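Local structure of dihydroorotate dehydrogenase (Schistosoma mansoni, 6UY4) at residues A90-G96 and I110-V115. The protein probably oxidises (S)-dihydroorotate to orotate with a quinone as electron acceptor, using FMN as cofactor, in the de novo synthesis of pyrimidines. Sequence-based numbering, arbitrary orientation.
Sequences AGFDKDG and IEVGTV. With FMN (flavin mononucleotide), chain G.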
loop_
_atom_site.group_PDB
_atom_site.type_symbol
_atom_site.label_atom_id
_atom_site.label_comp_id
_atom_site.label_asym_id
_atom_site.label_seq_id
_atom_site.Cartn_x
_atom_site.Cartn_y
_atom_site.Cartn_z
ATOM N N ALA A 90 1.723 0.092 1.463
ATOM C CA ALA A 90 1.497 0.878 2.665
ATOM C C ALA A 90 0.677 0.087 3.679
ATOM O O ALA A 90 -0.027 -0.870 3.345
ATOM C CB ALA A 90 0.788 2.188 2.325
ATOM N N GLY A 91 0.781 0.501 4.941
ATOM C CA GLY A 91 0.029 -0.091 6.022
ATOM C C GLY A 91 0.816 -1.036 6.905
ATOM O O GLY A 91 0.362 -1.349 8.009
ATOM N N PHE A 92 1.974 -1.510 6.446
ATOM C CA PHE A 92 2.797 -2.390 7.267
ATOM C C PHE A 92 3.700 -1.574 8.187
ATOM O O PHE A 92 3.635 -1.706 9.413
ATOM C CB PHE A 92 3.621 -3.326 6.378
ATOM C CG PHE A 92 4.235 -4.476 7.121
ATOM C CD1 PHE A 92 5.505 -4.370 7.665
ATOM C CD2 PHE A 92 3.537 -5.663 7.283
ATOM C CE1 PHE A 92 6.069 -5.427 8.352
ATOM C CE2 PHE A 92 4.097 -6.723 7.969
ATOM C CZ PHE A 92 5.365 -6.604 8.505
ATOM N N ASP A 93 4.542 -0.725 7.605
ATOM C CA ASP A 93 5.361 0.205 8.379
ATOM C C ASP A 93 4.635 1.550 8.459
ATOM O O ASP A 93 4.997 2.539 7.820
ATOM C CB ASP A 93 6.745 0.338 7.760
ATOM C CG ASP A 93 7.736 0.999 8.693
ATOM O OD1 ASP A 93 7.401 1.177 9.884
ATOM O OD2 ASP A 93 8.847 1.340 8.236
ATOM N N LYS A 94 3.570 1.557 9.265
ATOM C CA LYS A 94 2.728 2.743 9.383
ATOM C C LYS A 94 3.490 3.928 9.958
ATOM O O LYS A 94 3.187 5.079 9.626
ATOM C CB LYS A 94 1.510 2.443 10.259
ATOM C CG LYS A 94 0.564 1.395 9.705
ATOM C CD LYS A 94 -0.490 1.025 10.741
ATOM C CE LYS A 94 -1.541 0.090 10.167
ATOM N NZ LYS A 94 -2.326 0.740 9.082
ATOM N N ASP A 95 4.476 3.673 10.818
ATOM C CA ASP A 95 5.159 4.727 11.555
ATOM C C ASP A 95 6.624 4.874 11.162
ATOM O O ASP A 95 7.349 5.649 11.795
ATOM C CB ASP A 95 5.040 4.467 13.058
ATOM C CG ASP A 95 3.614 4.184 13.488
ATOM O OD1 ASP A 95 2.692 4.844 12.963
ATOM O OD2 ASP A 95 3.414 3.295 14.343
ATOM N N GLY A 96 7.077 4.156 10.140
ATOM C CA GLY A 96 8.461 4.261 9.707
ATOM C C GLY A 96 9.461 3.741 10.717
ATOM O O GLY A 96 10.555 4.307 10.849
ATOM N N ILE A 110 9.788 0.725 0.160
ATOM C CA ILE A 110 8.820 0.636 1.246
ATOM C C ILE A 110 7.963 1.893 1.221
ATOM O O ILE A 110 8.480 3.004 1.065
ATOM C CB ILE A 110 9.508 0.478 2.618
ATOM C CG1 ILE A 110 10.565 -0.626 2.570
ATOM C CG2 ILE A 110 8.481 0.190 3.703
ATOM C CD1 ILE A 110 10.007 -1.988 2.245
ATOM N N GLU A 111 6.657 1.716 1.377
ATOM C CA GLU A 111 5.707 2.823 1.390
ATOM C C GLU A 111 5.262 3.033 2.837
ATOM O O GLU A 111 4.322 2.398 3.315
ATOM C CB GLU A 111 4.528 2.541 0.462
ATOM C CG GLU A 111 3.528 3.680 0.348
ATOM C CD GLU A 111 2.598 3.516 -0.840
ATOM O OE1 GLU A 111 3.097 3.227 -1.949
ATOM O OE2 GLU A 111 1.370 3.671 -0.666
ATOM N N VAL A 112 5.961 3.927 3.536
ATOM C CA VAL A 112 5.596 4.267 4.905
ATOM C C VAL A 112 4.249 4.976 4.908
ATOM O O VAL A 112 3.979 5.842 4.066
ATOM C CB VAL A 112 6.690 5.141 5.548
ATOM C CG1 VAL A 112 6.316 5.506 6.976
ATOM C CG2 VAL A 112 8.031 4.428 5.508
ATOM N N GLY A 113 3.391 4.606 5.855
ATOM C CA GLY A 113 2.059 5.172 5.934
ATOM C C GLY A 113 1.021 4.125 6.276
ATOM O O GLY A 113 1.355 2.944 6.414
ATOM N N THR A 114 -0.241 4.528 6.404
ATOM C CA THR A 114 -0.675 5.904 6.178
ATOM C C THR A 114 -0.450 6.785 7.406
ATOM O O THR A 114 -0.766 6.391 8.529
ATOM C CB THR A 114 -2.170 5.947 5.788
ATOM O OG1 THR A 114 -2.341 5.384 4.481
ATOM C CG2 THR A 114 -2.699 7.369 5.795
ATOM N N VAL A 115 0.101 7.978 7.182
ATOM C CA VAL A 115 0.428 8.922 8.244
ATOM C C VAL A 115 -0.593 10.050 8.227
ATOM O O VAL A 115 -0.861 10.640 7.172
ATOM C CB VAL A 115 1.856 9.475 8.087
ATOM C CG1 VAL A 115 2.217 10.361 9.270
ATOM C CG2 VAL A 115 2.853 8.339 7.940
HETATM N N1 FMN G . -3.234 0.922 2.298
HETATM C C2 FMN G . -2.984 2.271 2.450
HETATM O O2 FMN G . -2.934 3.002 1.462
HETATM N N3 FMN G . -2.788 2.804 3.708
HETATM C C4 FMN G . -2.842 1.990 4.821
HETATM O O4 FMN G . -2.667 2.466 5.942
HETATM C C4A FMN G . -3.093 0.631 4.673
HETATM N N5 FMN G . -3.149 -0.186 5.782
HETATM C C5A FMN G . -3.395 -1.535 5.634
HETATM C C6 FMN G . -3.448 -2.354 6.757
HETATM C C7 FMN G . -3.699 -3.714 6.617
HETATM C C7M FMN G . -3.756 -4.592 7.832
HETATM C C8 FMN G . -3.896 -4.256 5.350
HETATM C C8M FMN G . -4.166 -5.724 5.196
HETATM C C9 FMN G . -3.844 -3.435 4.228
HETATM C C9A FMN G . -3.592 -2.073 4.365
HETATM N N10 FMN G . -3.535 -1.250 3.253
HETATM C C10 FMN G . -3.290 0.099 3.406
HETATM C "C1'" FMN G . -3.749 -1.802 1.875
HETATM C "C2'" FMN G . -2.434 -2.301 1.289
HETATM O "O2'" FMN G . -1.471 -1.272 1.327
HETATM C "C3'" FMN G . -2.618 -2.747 -0.155
HETATM O "O3'" FMN G . -3.245 -1.720 -0.890
HETATM C "C4'" FMN G . -3.446 -4.024 -0.267
HETATM O "O4'" FMN G . -3.386 -4.767 0.931
HETATM C "C5'" FMN G . -2.892 -4.861 -1.407
HETATM O "O5'" FMN G . -3.442 -6.154 -1.392
HETATM P P FMN G . -2.468 -7.401 -1.108
HETATM O O1P FMN G . -3.282 -8.666 -1.218
HETATM O O2P FMN G . -1.325 -7.412 -2.096
HETATM O O3P FMN G . -1.931 -7.281 0.295
#
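Gly91 and Gly113 are joined through their backbones. Gly91 N donates to Gly113 O over 2.9 Å, with a bent N-H...O angle of 135°, and approaches from above the carbonyl plane. Lys94 CA-H also points at Gly113 O, so this carbonyl has two partners from the loop. A straighter bond (161°) runs the other way, from Gly113 N to Asp93 O over 3.3 Å. Val112 covers the same oxygen: its CG1, anti to the backbone N (chi1 180°), reaches Asp93 O and Gly96 N.

The peptide bond between Gly113 and Thr114 is cis. Thr114 N binds FMN O4, and Thr114 OG1 accepts from FMN N3 at 2.7 Å. OG1 also hydrogen-bonds Asn169. On the loop side, Ala90 O accepts from the ribityl hydroxyl FMN O2'. Gly91 CA lies 3.2 Å from FMN N5. The Lys94 chain is extended until its last torsion, which bends NZ to 3.5 Å from FMN N5. Ala90, Gly91, Lys94 and Thr114 thus line part of the flavin pocket.

Glu111 runs its extended side chain past the Ala90 methyl, with OE2 3.4 Å from Ala90 CB. Its buried carboxylate is satisfied by others: OE1 by Gln352 and Tyr196, OE2 by Asn169. Asp93 OD1 accepts from Lys97 N and OD2 from Ala98 N, just before helix 99-105. Phe92 turns away to the inhibitor, edge-to-face with His50 and Phe357.

The fold is a TIM barrel. The loop follows strand 86-88 and leads into helix 99-105, on which Phe92, Asp93 and Ile110 pack. Strand 109-115 runs parallel to strand 165-170 and is also bonded, through Glu111, to Leu88 of strand 86-88, which closes the barrel. Val112 and Val115 lie against helix 147-153.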